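Local atomic coordinates of epidermin biosynthesis protein EpiD (Staphylococcus aureus, PDB entry 3QJG), a protein that binds flavin mononucleotide and probably catalyses oxidative decarboxylation of the C-terminal cysteine of a lantibiotic precursor peptide, as epidermin decarboxylases do. Residues F32-V37 against C56-D61; S142-N147 against V164-Y169; D78-L83 against H107-K112. All blocks are in the same frame, centred on the assembly; numbering follows the deposited sequence. Where two conformers were deposited one is given.

Contact 1: residues F32-V37 against C56-D61; sequences FDEVNV and CDNYYD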
ATOM      1  N   PHE A  32      38.213 -18.687  12.359  1.00 30.59           N
ATOM      2  CA  PHE A  32      37.928 -17.299  12.752  1.00 29.96           C
ATOM      3  C   PHE A  32      36.903 -17.223  13.854  1.00 30.29           C
ATOM      4  O   PHE A  32      36.004 -18.041  13.922  1.00 31.95           O
ATOM      5  CB  PHE A  32      37.431 -16.544  11.543  1.00 29.07           C
ATOM      6  CG  PHE A  32      38.476 -16.293  10.514  1.00 28.08           C
ATOM      7  CD1 PHE A  32      39.396 -15.268  10.675  1.00 27.63           C
ATOM      8  CD2 PHE A  32      38.529 -17.067   9.370  1.00 28.35           C
ATOM      9  CE1 PHE A  32      40.370 -15.020   9.683  1.00 29.55           C
ATOM     10  CE2 PHE A  32      39.483 -16.820   8.367  1.00 29.59           C
ATOM     11  CZ  PHE A  32      40.414 -15.807   8.535  1.00 28.22           C
ATOM     12  N   ASP A  33      37.027 -16.254  14.744  1.00 31.25           N
ATOM     13  CA  ASP A  33      36.051 -16.088  15.823  0.70 31.60           C
ATOM     14  C   ASP A  33      34.672 -15.752  15.249  1.00 30.23           C
ATOM     15  O   ASP A  33      33.768 -16.547  15.306  1.00 31.75           O
ATOM     16  CB  ASP A  33      36.485 -14.997  16.810  0.70 32.37           C
ATOM     17  CG  ASP A  33      35.685 -15.037  18.102  0.70 34.47           C
ATOM     18  OD1 ASP A  33      34.857 -15.965  18.258  0.70 41.43           O
ATOM     19  OD2 ASP A  33      35.873 -14.149  18.969  0.70 37.92           O
ATOM     20  N   GLU A  34      34.520 -14.572  14.685  1.00 28.55           N
ATOM     21  CA  GLU A  34      33.260 -14.198  14.054  1.00 27.02           C
ATOM     22  C   GLU A  34      33.425 -14.385  12.571  1.00 25.51           C
ATOM     23  O   GLU A  34      34.471 -14.041  12.015  1.00 24.25           O
ATOM     24  CB  GLU A  34      32.874 -12.734  14.290  1.00 26.58           C
ATOM     25  CG  GLU A  34      32.301 -12.421  15.665  1.00 28.23           C
ATOM     26  CD  GLU A  34      31.926 -10.930  15.778  1.00 31.36           C
ATOM     27  OE1 GLU A  34      31.933 -10.183  14.758  1.00 33.18           O
ATOM     28  OE2 GLU A  34      31.599 -10.490  16.882  1.00 34.12           O
ATOM     29  N   VAL A  35      32.388 -14.915  11.924  1.00 24.13           N
ATOM     30  CA  VAL A  35      32.330 -14.882  10.457  1.00 21.95           C
ATOM     31  C   VAL A  35      31.048 -14.121  10.163  1.00 20.97           C
ATOM     32  O   VAL A  35      29.974 -14.569  10.545  1.00 20.21           O
ATOM     33  CB  VAL A  35      32.245 -16.286   9.826  1.00 22.46           C
ATOM     34  CG1 VAL A  35      32.023 -16.156   8.308  1.00 18.78           C
ATOM     35  CG2 VAL A  35      33.511 -17.129  10.144  1.00 21.59           C
ATOM     36  N   ASN A  36      31.177 -12.975   9.502  1.00 18.26           N
ATOM     37  CA  ASN A  36      30.093 -12.036   9.236  1.00 17.24           C
ATOM     38  C   ASN A  36      29.913 -11.903   7.753  1.00 17.12           C
ATOM     39  O   ASN A  36      30.819 -12.235   6.990  1.00 15.62           O
ATOM     40  CB  ASN A  36      30.455 -10.639   9.784  1.00 16.58           C
ATOM     41  CG  ASN A  36      30.639 -10.668  11.307  1.00 17.59           C
ATOM     42  OD1 ASN A  36      29.866 -11.311  11.960  1.00 19.35           O
ATOM     43  ND2 ASN A  36      31.692 -10.002  11.851  1.00 18.28           N
ATOM     44  N   VAL A  37      28.746 -11.408   7.349  1.00 17.70           N
ATOM     45  CA  VAL A  37      28.392 -11.410   5.969  1.00 18.26           C
ATOM     46  C   VAL A  37      27.702 -10.153   5.600  1.00 19.20           C
ATOM     47  O   VAL A  37      26.927  -9.639   6.401  1.00 18.68           O
ATOM     48  CB  VAL A  37      27.455 -12.599   5.687  1.00 18.52           C
ATOM     49  CG1 VAL A  37      27.101 -12.646   4.216  1.00 16.20           C
ATOM     50  CG2 VAL A  37      28.154 -13.877   6.084  1.00 17.17           C
ATOM     51  N   CYS A  56      26.113 -17.375  10.110  1.00 26.88           N
ATOM     52  CA  CYS A  56      27.007 -16.268  10.387  1.00 25.57           C
ATOM     53  C   CYS A  56      26.715 -15.618  11.731  1.00 26.31           C
ATOM     54  O   CYS A  56      25.754 -15.975  12.499  1.00 25.24           O
ATOM     55  CB  CYS A  56      27.034 -15.264   9.240  1.00 25.96           C
ATOM     56  SG  CYS A  56      25.548 -14.212   9.032  1.00 26.23           S
ATOM     57  N   ASP A  57      27.609 -14.719  12.091  1.00 25.02           N
ATOM     58  CA  ASP A  57      27.465 -14.046  13.356  1.00 24.63           C
ATOM     59  C   ASP A  57      26.700 -12.764  13.105  1.00 23.77           C
ATOM     60  O   ASP A  57      25.731 -12.494  13.801  1.00 22.50           O
ATOM     61  CB  ASP A  57      28.812 -13.862  14.037  1.00 24.54           C
ATOM     62  CG  ASP A  57      29.476 -15.197  14.374  1.00 27.58           C
ATOM     63  OD1 ASP A  57      28.990 -15.928  15.282  1.00 26.71           O
ATOM     64  OD2 ASP A  57      30.477 -15.542  13.706  1.00 25.93           O
ATOM     65  N   ASN A  58      27.031 -12.031  12.031  1.00 22.72           N
ATOM     66  CA  ASN A  58      26.327 -10.832  11.750  1.00 22.36           C
ATOM     67  C   ASN A  58      26.079 -10.769  10.285  1.00 23.17           C
ATOM     68  O   ASN A  58      27.005 -11.029   9.446  1.00 20.33           O
ATOM     69  CB  ASN A  58      27.142  -9.582  12.128  1.00 23.78           C
ATOM     70  CG  ASN A  58      27.329  -9.434  13.594  1.00 22.19           C
ATOM     71  OD1 ASN A  58      26.484  -8.867  14.271  1.00 23.95           O
ATOM     72  ND2 ASN A  58      28.474  -9.865  14.091  1.00 23.72           N
ATOM     73  N   TYR A  59      24.843 -10.414   9.956  1.00 22.49           N
ATOM     74  CA  TYR A  59      24.514 -10.171   8.591  1.00 23.14           C
ATOM     75  C   TYR A  59      24.242  -8.675   8.510  1.00 23.52           C
ATOM     76  O   TYR A  59      23.335  -8.175   9.184  1.00 24.17           O
ATOM     77  CB  TYR A  59      23.331 -11.016   8.138  1.00 22.57           C
ATOM     78  CG  TYR A  59      22.886 -10.659   6.749  1.00 23.51           C
ATOM     79  CD1 TYR A  59      23.741 -10.770   5.677  1.00 21.09           C
ATOM     80  CD2 TYR A  59      21.606 -10.170   6.517  1.00 24.75           C
ATOM     81  CE1 TYR A  59      23.338 -10.422   4.410  1.00 21.25           C
ATOM     82  CE2 TYR A  59      21.194  -9.853   5.259  1.00 21.25           C
ATOM     83  CZ  TYR A  59      22.078  -9.952   4.212  1.00 20.07           C
ATOM     84  OH  TYR A  59      21.643  -9.594   2.985  1.00 14.86           O
ATOM     85  N   TYR A  60      25.089  -7.965   7.760  1.00 22.47           N
ATOM     86  CA  TYR A  60      24.997  -6.514   7.663  1.00 21.60           C
ATOM     87  C   TYR A  60      24.071  -6.266   6.534  1.00 21.75           C
ATOM     88  O   TYR A  60      24.325  -6.716   5.393  1.00 24.18           O
ATOM     89  CB  TYR A  60      26.351  -5.828   7.415  1.00 20.71           C
ATOM     90  CG  TYR A  60      27.355  -5.999   8.531  1.00 22.40           C
ATOM     91  CD1 TYR A  60      27.055  -5.575   9.833  1.00 23.00           C
ATOM     92  CD2 TYR A  60      28.559  -6.673   8.323  1.00 23.11           C
ATOM     93  CE1 TYR A  60      27.932  -5.789  10.877  1.00 22.15           C
ATOM     94  CE2 TYR A  60      29.466  -6.883   9.377  1.00 21.99           C
ATOM     95  CZ  TYR A  60      29.144  -6.439  10.643  1.00 24.13           C
ATOM     96  OH  TYR A  60      30.033  -6.618  11.680  1.00 24.26           O
ATOM     97  N   ASP A  61      23.022  -5.517   6.814  1.00 21.80           N
ATOM     98  CA  ASP A  61      21.980  -5.266   5.817  1.00 23.36           C
ATOM     99  C   ASP A  61      21.735  -3.738   5.667  1.00 22.67           C
ATOM    100  O   ASP A  61      21.061  -3.142   6.485  1.00 21.89           O
ATOM    101  CB  ASP A  61      20.722  -5.970   6.300  1.00 23.27           C
ATOM    102  CG  ASP A  61      19.564  -5.921   5.293  1.00 27.08           C
ATOM    103  OD1 ASP A  61      19.650  -5.194   4.232  1.00 25.47           O
ATOM    104  OD2 ASP A  61      18.562  -6.630   5.610  1.00 28.80           O
TER
HETATM  105  O   HOH W   1      29.067  -9.485  16.897  1.00 42.60           O

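Contact 2: residues S142-N147 against V164-Y169; sequences SIYPAN and VAPEPY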
ATOM      1  N   SER A 142      44.808  -9.067  -2.626  1.00 24.21           N
ATOM      2  CA  SER A 142      45.024 -10.466  -3.029  1.00 25.89           C
ATOM      3  C   SER A 142      43.902 -11.016  -3.969  1.00 25.98           C
ATOM      4  O   SER A 142      42.723 -10.980  -3.621  1.00 27.25           O
ATOM      5  CB  SER A 142      45.102 -11.339  -1.777  1.00 25.93           C
ATOM      6  OG  SER A 142      45.969 -10.761  -0.823  1.00 29.82           O
ATOM      7  N   ILE A 143      44.279 -11.557  -5.124  1.00 26.26           N
ATOM      8  CA  ILE A 143      43.345 -12.157  -6.093  1.00 25.10           C
ATOM      9  C   ILE A 143      43.612 -13.661  -6.145  1.00 26.40           C
ATOM     10  O   ILE A 143      44.708 -14.067  -6.415  1.00 25.03           O
ATOM     11  CB  ILE A 143      43.579 -11.609  -7.490  1.00 26.07           C
ATOM     12  CG1 ILE A 143      43.643 -10.066  -7.417  1.00 24.84           C
ATOM     13  CG2 ILE A 143      42.548 -12.206  -8.524  1.00 22.53           C
ATOM     14  CD1 ILE A 143      42.342  -9.397  -6.842  1.00 18.40           C
ATOM     15  N   TYR A 144      42.617 -14.469  -5.791  1.00 26.75           N
ATOM     16  CA  TYR A 144      42.750 -15.904  -5.836  1.00 28.31           C
ATOM     17  C   TYR A 144      43.058 -16.294  -7.293  1.00 29.63           C
ATOM     18  O   TYR A 144      42.444 -15.756  -8.209  1.00 28.12           O
ATOM     19  CB  TYR A 144      41.494 -16.611  -5.317  1.00 27.89           C
ATOM     20  CG  TYR A 144      41.693 -18.102  -5.251  1.00 27.14           C
ATOM     21  CD1 TYR A 144      41.310 -18.935  -6.297  1.00 26.48           C
ATOM     22  CD2 TYR A 144      42.287 -18.673  -4.142  1.00 29.06           C
ATOM     23  CE1 TYR A 144      41.544 -20.314  -6.237  1.00 29.26           C
ATOM     24  CE2 TYR A 144      42.543 -20.042  -4.080  1.00 30.06           C
ATOM     25  CZ  TYR A 144      42.176 -20.853  -5.111  1.00 29.19           C
ATOM     26  OH  TYR A 144      42.439 -22.187  -4.963  1.00 31.59           O
ATOM     27  N   PRO A 145      44.051 -17.195  -7.502  1.00 32.19           N
ATOM     28  CA  PRO A 145      44.397 -17.618  -8.829  1.00 33.93           C
ATOM     29  C   PRO A 145      43.324 -18.618  -9.281  1.00 35.52           C
ATOM     30  O   PRO A 145      43.518 -19.854  -9.262  1.00 37.49           O
ATOM     31  CB  PRO A 145      45.766 -18.265  -8.632  1.00 34.73           C
ATOM     32  CG  PRO A 145      45.648 -18.891  -7.294  1.00 34.56           C
ATOM     33  CD  PRO A 145      44.918 -17.842  -6.500  1.00 33.55           C
ATOM     34  N   ALA A 146      42.201 -18.070  -9.691  1.00 35.64           N
ATOM     35  CA  ALA A 146      41.027 -18.844  -9.953  1.00 36.66           C
ATOM     36  C   ALA A 146      41.194 -19.838 -11.099  1.00 38.70           C
ATOM     37  O   ALA A 146      41.811 -19.568 -12.175  1.00 37.68           O
ATOM     38  CB  ALA A 146      39.865 -17.948 -10.227  1.00 36.27           C
ATOM     39  N   ASN A 147      40.655 -21.006 -10.763  1.00 39.90           N
ATOM     40  CA  ASN A 147      40.414 -22.146 -11.611  1.00 42.20           C
ATOM     41  C   ASN A 147      39.402 -21.887 -12.764  1.00 42.26           C
ATOM     42  O   ASN A 147      38.222 -21.594 -12.469  1.00 41.66           O
ATOM     43  CB  ASN A 147      39.906 -23.313 -10.690  1.00 43.23           C
ATOM     44  CG  ASN A 147      39.260 -22.824  -9.292  1.00 45.44           C
ATOM     45  OD1 ASN A 147      39.019 -21.626  -9.044  1.00 46.25           O
ATOM     46  ND2 ASN A 147      38.974 -23.798  -8.412  1.00 49.57           N
ATOM     47  N   VAL A 164      35.673 -19.805 -11.275  1.00 26.90           N
ATOM     48  CA  VAL A 164      34.763 -20.130 -10.174  1.00 27.50           C
ATOM     49  C   VAL A 164      35.396 -19.988  -8.781  1.00 27.11           C
ATOM     50  O   VAL A 164      36.605 -20.075  -8.623  1.00 27.03           O
ATOM     51  CB  VAL A 164      34.275 -21.591 -10.401  1.00 29.10           C
ATOM     52  CG1 VAL A 164      33.533 -22.073  -9.217  1.00 32.03           C
ATOM     53  CG2 VAL A 164      33.392 -21.659 -11.654  1.00 30.18           C
ATOM     54  N   ALA A 165      34.575 -19.704  -7.765  1.00 27.39           N
ATOM     55  CA  ALA A 165      35.053 -19.667  -6.369  1.00 26.36           C
ATOM     56  C   ALA A 165      35.552 -21.067  -5.985  1.00 27.22           C
ATOM     57  O   ALA A 165      34.990 -22.053  -6.406  1.00 27.05           O
ATOM     58  CB  ALA A 165      33.935 -19.178  -5.392  1.00 25.41           C
ATOM     59  N   PRO A 166      36.622 -21.145  -5.189  1.00 26.99           N
ATOM     60  CA  PRO A 166      37.181 -22.442  -4.920  1.00 27.27           C
ATOM     61  C   PRO A 166      36.522 -23.082  -3.726  1.00 27.36           C
ATOM     62  O   PRO A 166      35.719 -22.450  -3.033  1.00 25.60           O
ATOM     63  CB  PRO A 166      38.645 -22.117  -4.609  1.00 27.75           C
ATOM     64  CG  PRO A 166      38.594 -20.715  -4.026  1.00 27.20           C
ATOM     65  CD  PRO A 166      37.519 -20.046  -4.770  1.00 26.99           C
ATOM     66  N   GLU A 167      36.892 -24.322  -3.487  1.00 27.90           N
ATOM     67  CA  GLU A 167      36.296 -25.004  -2.360  0.50 28.43           C
ATOM     68  C   GLU A 167      36.734 -24.335  -1.043  1.00 27.79           C
ATOM     69  O   GLU A 167      37.807 -23.687  -0.964  1.00 27.27           O
ATOM     70  CB  GLU A 167      36.555 -26.508  -2.391  0.50 29.69           C
ATOM     71  CG  GLU A 167      35.645 -27.231  -3.399  0.50 31.38           C
ATOM     72  CD  GLU A 167      34.261 -26.580  -3.568  0.50 33.51           C
ATOM     73  OE1 GLU A 167      33.461 -26.540  -2.587  0.50 33.00           O
ATOM     74  OE2 GLU A 167      33.963 -26.126  -4.704  0.50 33.54           O
ATOM     75  N   PRO A 168      35.846 -24.405  -0.012  1.00 26.58           N
ATOM     76  CA  PRO A 168      36.107 -23.752   1.253  1.00 26.03           C
ATOM     77  C   PRO A 168      37.495 -23.933   1.868  1.00 26.79           C
ATOM     78  O   PRO A 168      38.082 -22.951   2.377  1.00 25.36           O
ATOM     79  CB  PRO A 168      35.035 -24.325   2.179  1.00 26.61           C
ATOM     80  CG  PRO A 168      33.910 -24.621   1.301  1.00 26.03           C
ATOM     81  CD  PRO A 168      34.490 -24.987  -0.032  1.00 27.12           C
ATOM     82  N   TYR A 169      38.064 -25.129   1.780  1.00 27.80           N
ATOM     83  CA  TYR A 169      39.436 -25.303   2.311  1.00 28.57           C
ATOM     84  C   TYR A 169      40.477 -24.441   1.580  1.00 28.21           C
ATOM     85  O   TYR A 169      41.457 -24.006   2.198  1.00 28.95           O
ATOM     86  CB  TYR A 169      39.853 -26.797   2.373  1.00 30.28           C
ATOM     87  CG  TYR A 169      40.357 -27.410   1.076  1.00 32.01           C
ATOM     88  CD1 TYR A 169      41.711 -27.402   0.762  1.00 34.15           C
ATOM     89  CD2 TYR A 169      39.483 -28.037   0.196  1.00 34.40           C
ATOM     90  CE1 TYR A 169      42.183 -27.986  -0.433  1.00 38.59           C
ATOM     91  CE2 TYR A 169      39.931 -28.622  -1.001  1.00 36.36           C
ATOM     92  CZ  TYR A 169      41.286 -28.594  -1.309  1.00 39.26           C
ATOM     93  OH  TYR A 169      41.740 -29.176  -2.483  1.00 43.12           O
TER

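Contact 3: residues D78-L83 against H107-K112; sequences DKIIIL and HTAFEK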
ATOM      1  N   ASP A  78      39.827  -8.580  10.424  1.00 24.01           N
ATOM      2  CA  ASP A  78      41.197  -8.793  10.082  1.00 24.32           C
ATOM      3  C   ASP A  78      41.273  -9.158   8.629  1.00 23.17           C
ATOM      4  O   ASP A  78      42.213  -8.799   7.962  1.00 23.24           O
ATOM      5  CB  ASP A  78      41.736  -9.909  10.929  1.00 25.65           C
ATOM      6  CG  ASP A  78      41.609  -9.599  12.391  1.00 30.39           C
ATOM      7  OD1 ASP A  78      42.440  -8.822  12.892  1.00 37.16           O
ATOM      8  OD2 ASP A  78      40.637 -10.050  13.016  1.00 33.40           O
ATOM      9  N   LYS A  79      40.275  -9.889   8.129  1.00 22.64           N
ATOM     10  CA  LYS A  79      40.299 -10.329   6.726  1.00 21.21           C
ATOM     11  C   LYS A  79      38.960  -9.987   6.152  1.00 20.27           C
ATOM     12  O   LYS A  79      37.958 -10.143   6.843  1.00 19.44           O
ATOM     13  CB  LYS A  79      40.560 -11.849   6.591  1.00 21.28           C
ATOM     14  CG  LYS A  79      41.874 -12.306   7.191  1.00 21.91           C
ATOM     15  CD  LYS A  79      43.075 -11.628   6.525  1.00 28.32           C
ATOM     16  CE  LYS A  79      44.434 -12.112   7.096  1.00 31.99           C
ATOM     17  NZ  LYS A  79      45.542 -11.544   6.291  1.00 34.03           N
ATOM     18  N   ILE A  80      38.975  -9.477   4.925  1.00 17.66           N
ATOM     19  CA  ILE A  80      37.794  -9.258   4.184  1.00 18.12           C
ATOM     20  C   ILE A  80      37.959  -9.960   2.872  1.00 18.71           C
ATOM     21  O   ILE A  80      39.010  -9.766   2.156  1.00 20.43           O
ATOM     22  CB  ILE A  80      37.531  -7.730   3.922  1.00 17.40           C
ATOM     23  CG1 ILE A  80      37.476  -7.030   5.296  1.00 17.53           C
ATOM     24  CG2 ILE A  80      36.274  -7.553   3.080  1.00 15.94           C
ATOM     25  CD1 ILE A  80      37.265  -5.549   5.323  1.00 13.48           C
ATOM     26  N   ILE A  81      36.942 -10.754   2.531  1.00 18.90           N
ATOM     27  CA  ILE A  81      36.940 -11.531   1.302  1.00 19.97           C
ATOM     28  C   ILE A  81      35.728 -11.228   0.422  1.00 20.11           C
ATOM     29  O   ILE A  81      34.615 -11.084   0.902  1.00 19.34           O
ATOM     30  CB  ILE A  81      37.072 -13.045   1.543  1.00 20.88           C
ATOM     31  CG1 ILE A  81      35.806 -13.725   2.071  1.00 20.64           C
ATOM     32  CG2 ILE A  81      38.220 -13.388   2.582  1.00 23.10           C
ATOM     33  CD1 ILE A  81      36.020 -15.240   2.130  1.00 20.56           C
ATOM     34  N   ILE A  82      35.939 -11.122  -0.886  1.00 19.37           N
ATOM     35  CA  ILE A  82      34.798 -11.079  -1.760  1.00 18.59           C
ATOM     36  C   ILE A  82      34.596 -12.471  -2.405  1.00 19.77           C
ATOM     37  O   ILE A  82      35.423 -12.945  -3.211  1.00 20.28           O
ATOM     38  CB  ILE A  82      34.918  -9.963  -2.799  1.00 18.81           C
ATOM     39  CG1 ILE A  82      35.422  -8.674  -2.152  1.00 19.66           C
ATOM     40  CG2 ILE A  82      33.571  -9.740  -3.448  1.00 16.71           C
ATOM     41  CD1 ILE A  82      35.595  -7.553  -3.094  1.00 18.68           C
ATOM     42  N   LEU A  83      33.509 -13.143  -2.032  1.00 20.10           N
ATOM     43  CA  LEU A  83      33.270 -14.523  -2.471  1.00 21.10           C
ATOM     44  C   LEU A  83      31.770 -14.824  -2.530  1.00 21.40           C
ATOM     45  O   LEU A  83      31.088 -14.778  -1.487  1.00 22.58           O
ATOM     46  CB  LEU A  83      33.958 -15.520  -1.520  1.00 21.17           C
ATOM     47  CG  LEU A  83      34.041 -16.934  -2.093  1.00 23.51           C
ATOM     48  CD1 LEU A  83      35.122 -17.782  -1.449  1.00 28.44           C
ATOM     49  CD2 LEU A  83      32.691 -17.636  -2.047  1.00 21.97           C
ATOM     50  N   HIS A 107      36.754  -0.542  -0.366  1.00 19.57           N
ATOM     51  CA  HIS A 107      37.518   0.672  -0.627  1.00 18.38           C
ATOM     52  C   HIS A 107      38.369   1.133   0.573  1.00 19.51           C
ATOM     53  O   HIS A 107      39.456   1.634   0.414  1.00 20.02           O
ATOM     54  CB  HIS A 107      36.551   1.778  -1.011  1.00 17.29           C
ATOM     55  CG  HIS A 107      37.205   3.006  -1.501  1.00 13.95           C
ATOM     56  ND1 HIS A 107      37.891   3.043  -2.694  1.00 15.57           N
ATOM     57  CD2 HIS A 107      37.311   4.243  -0.961  1.00 14.94           C
ATOM     58  CE1 HIS A 107      38.358   4.261  -2.887  1.00 14.99           C
ATOM     59  NE2 HIS A 107      38.011   5.013  -1.854  1.00 18.55           N
ATOM     60  N   THR A 108      37.893   0.903   1.775  1.00 20.24           N
ATOM     61  CA  THR A 108      38.522   1.372   2.975  0.60 20.65           C
ATOM     62  C   THR A 108      39.639   0.406   3.476  1.00 22.43           C
ATOM     63  O   THR A 108      40.357   0.706   4.453  1.00 22.72           O
ATOM     64  CB  THR A 108      37.414   1.559   4.030  0.60 21.52           C
ATOM     65  OG1 THR A 108      36.379   2.404   3.482  0.60 17.20           O
ATOM     66  CG2 THR A 108      37.953   2.173   5.342  0.60 18.59           C
ATOM     67  N   ALA A 109      39.787  -0.749   2.823  1.00 21.18           N
ATOM     68  CA  ALA A 109      40.522  -1.834   3.478  1.00 20.82           C
ATOM     69  C   ALA A 109      41.248  -2.770   2.518  1.00 20.80           C
ATOM     70  O   ALA A 109      41.267  -3.982   2.718  1.00 19.22           O
ATOM     71  CB  ALA A 109      39.581  -2.586   4.324  1.00 20.11           C
ATOM     72  N   PHE A 110      41.832  -2.194   1.446  1.00 20.33           N
ATOM     73  CA  PHE A 110      42.535  -2.960   0.443  1.00 20.15           C
ATOM     74  C   PHE A 110      43.596  -3.930   0.992  1.00 22.43           C
ATOM     75  O   PHE A 110      43.698  -5.061   0.524  1.00 21.98           O
ATOM     76  CB  PHE A 110      43.273  -1.994  -0.474  1.00 19.83           C
ATOM     77  CG  PHE A 110      42.505  -1.534  -1.644  1.00 16.45           C
ATOM     78  CD1 PHE A 110      41.157  -1.525  -1.653  1.00 14.11           C
ATOM     79  CD2 PHE A 110      43.191  -1.036  -2.798  1.00 15.94           C
ATOM     80  CE1 PHE A 110      40.442  -1.119  -2.721  1.00 15.90           C
ATOM     81  CE2 PHE A 110      42.468  -0.617  -3.871  1.00 12.07           C
ATOM     82  CZ  PHE A 110      41.119  -0.642  -3.866  1.00 12.00           C
ATOM     83  N   GLU A 111      44.350  -3.455   1.982  1.00 23.96           N
ATOM     84  CA  GLU A 111      45.374  -4.212   2.702  1.00 24.35           C
ATOM     85  C   GLU A 111      44.798  -5.443   3.403  1.00 24.09           C
ATOM     86  O   GLU A 111      45.568  -6.337   3.782  1.00 23.28           O
ATOM     87  CB  GLU A 111      46.142  -3.312   3.705  1.00 24.96           C
ATOM     88  CG  GLU A 111      45.481  -3.154   5.111  1.00 26.70           C
ATOM     89  CD  GLU A 111      44.300  -2.135   5.151  1.00 29.09           C
ATOM     90  OE1 GLU A 111      44.059  -1.424   4.135  1.00 21.15           O
ATOM     91  OE2 GLU A 111      43.619  -2.050   6.225  1.00 27.58           O
ATOM     92  N   LYS A 112      43.460  -5.520   3.534  1.00 22.30           N
ATOM     93  CA  LYS A 112      42.852  -6.678   4.171  1.00 22.84           C
ATOM     94  C   LYS A 112      42.065  -7.559   3.231  1.00 21.33           C
ATOM     95  O   LYS A 112      41.386  -8.456   3.697  1.00 21.66           O
ATOM     96  CB  LYS A 112      41.862  -6.230   5.246  1.00 22.53           C
ATOM     97  CG  LYS A 112      42.368  -5.240   6.230  1.00 24.54           C
ATOM     98  CD  LYS A 112      41.222  -4.909   7.217  1.00 24.13           C
ATOM     99  CE  LYS A 112      41.749  -4.359   8.486  1.00 24.51           C
ATOM    100  NZ  LYS A 112      40.623  -3.976   9.297  1.00 20.89           N
TER

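Contact 1: residues F32-V37 against C56-D61
The amides of Asn36 and Asn58 lie side by side and point the same way, their planes 63° apart. Asn58 ND2 sends its N-H, within its own amide plane, to Asn36 OD1 at 2.9 Å, but arrives above the plane of that carbonyl and not on a lone pair. At the other end of the Asn36 amide, ND2 gives a nearly straight in-plane bond (173°) to the anti lone pair of Glu34 OE1, and it also bonds His77, while OE1 forms a salt bridge with Lys76. A water linking Glu34 OE2 to Asn58 ND2 completes this polar network; asparagine suits it, donating and accepting from one flat group. The Tyr60 ring is set obliquely to the Asn36 amide, with CE2 3.9 Å from Asn36 CB. The side chains project from the parallel pairing of strands 34-39 and 59-60, joined by helix 49-55 in a beta-alpha-beta crossover. Asp57 N to Val35 O, Val37 N to Asn58 O (2.8 Å) and Tyr60 N to Val37 O (2.8 Å) tie the backbones. Val37, beta-branched and apolar, faces the helix: with chi1 -178°, CG2 stands beside its backbone N and packs 3.6 Å from Cys56 CB, whereas CG1 lies 4.1 Å from Tyr59 CD1. Leu52 of helix 49-55 touches both Val37 and Tyr59.

Contact 2: residues S142-N147 against V164-Y169
Two segments of the chain that flank the beta-hairpin of strands 148-153 and 158-163 meet here: the one leaving strand 142-143 and the one leading into helix 168-174. Their main side-chain contact is a CH-pi interaction between Pro166 and Tyr144. Pro166 CG sits over the centre of the Tyr144 ring, 3.7 Å from its centroid and only 13° off the ring normal, while Pro166 CB, 3.8 Å from both Tyr144 CE1 and Tyr144 CZ, falls just beyond the rim on the hydroxyl side. On the opposite face Pro145 CD stands 3.5 Å above the plane, offset toward the rim, so that prolines meet the aromatic ring from both sides. The first torsion of Tyr144 carries the ring toward Pro166, since CG points opposite the backbone N (chi1 -175°). Phe174 makes an edge-to-face contact with the same ring, and Phe116 also meets it. Nearer the hairpin, Val164 N gives a weak hydrogen bond to Asn147 O (3.3 Å), and Ala146 CB approaches Val164 O at 4.2 Å. Beyond Pro166, Glu167 occupies the N-cap position of the helix, and Pro168 fits its first turn, where a residue without an N-H costs no helical bond. Proline suits position 166 too: its compact cyclic side chain presents C-H groups with little entropy to lose, and the nearby amide nitrogen may polarise them slightly. The side-chain part of the contact thus depends largely on dispersion and weak C-H to pi attraction, supplemented by the weak backbone bond.

Contact 3: residues D78-L83 against H107-K112
Lys112 lays the base of its side chain along the backbone of Asp78: CB is 3.8 Å from Asp78 O, CG follows at 4.0 Å and CD at 4.1 Å from that same oxygen. With CG opposite the carbonyl carbon (chi1 -51°) and the chain extended beyond it, the methylenes run past this carbonyl to NZ, which hydrogen-bonds His77 O and Ala74 O. Lysine fits the place because its long aliphatic stem can pack while its ammonium reaches two backbone acceptors. On the way CD also comes within 4.4 Å of Ile80 CD1. That methyl, at the end of a branched apolar side chain suited to the buried sheet, meets Ala109 CB at 3.9 Å; the small alanine lets the loop lie close to the strand. The backbone of Lys112 turns back to the strand as well, Ile80 N bonding Lys112 O at 2.9 Å and 169°. This bond lies where the loop after helix 101-107, with its 3-10 turn at 110-112, feeds into strand 113-120, the parallel neighbour of strand 79-85 in the Rossmann-like flavoprotein sheet. His107, at the end of that helix, and Phe110 in the loop reach the second subunit. Lys112 thus joins the strand through its carbonyl, and residues before the strand through its ammonium, whose positive charge, set among carbonyl oxygens, is probably stabilised by their dipoles.

All three contacts reach one mixed sheet. Contact 1 comes first along the chain, contact 3 next and contact 2 last, each closing before the following one opens. Contact 1 pairs strands 34-39 and 59-60; across strand 7-12 lies strand 79-85 of contact 3, whose neighbour 113-120 pairs in turn with strand 142-143 of contact 2. The centres of contacts 1 and 3 are about 14 Å apart, those of contacts 2 and 3 about 15 Å, and those of contacts 1 and 2 about 20 Å. Phe32 packs on Lys79 and Ala165 on Leu83. Contact 3 thus links the other two within the scaffold carrying FMN, about 8 Å from the Val164 side chain.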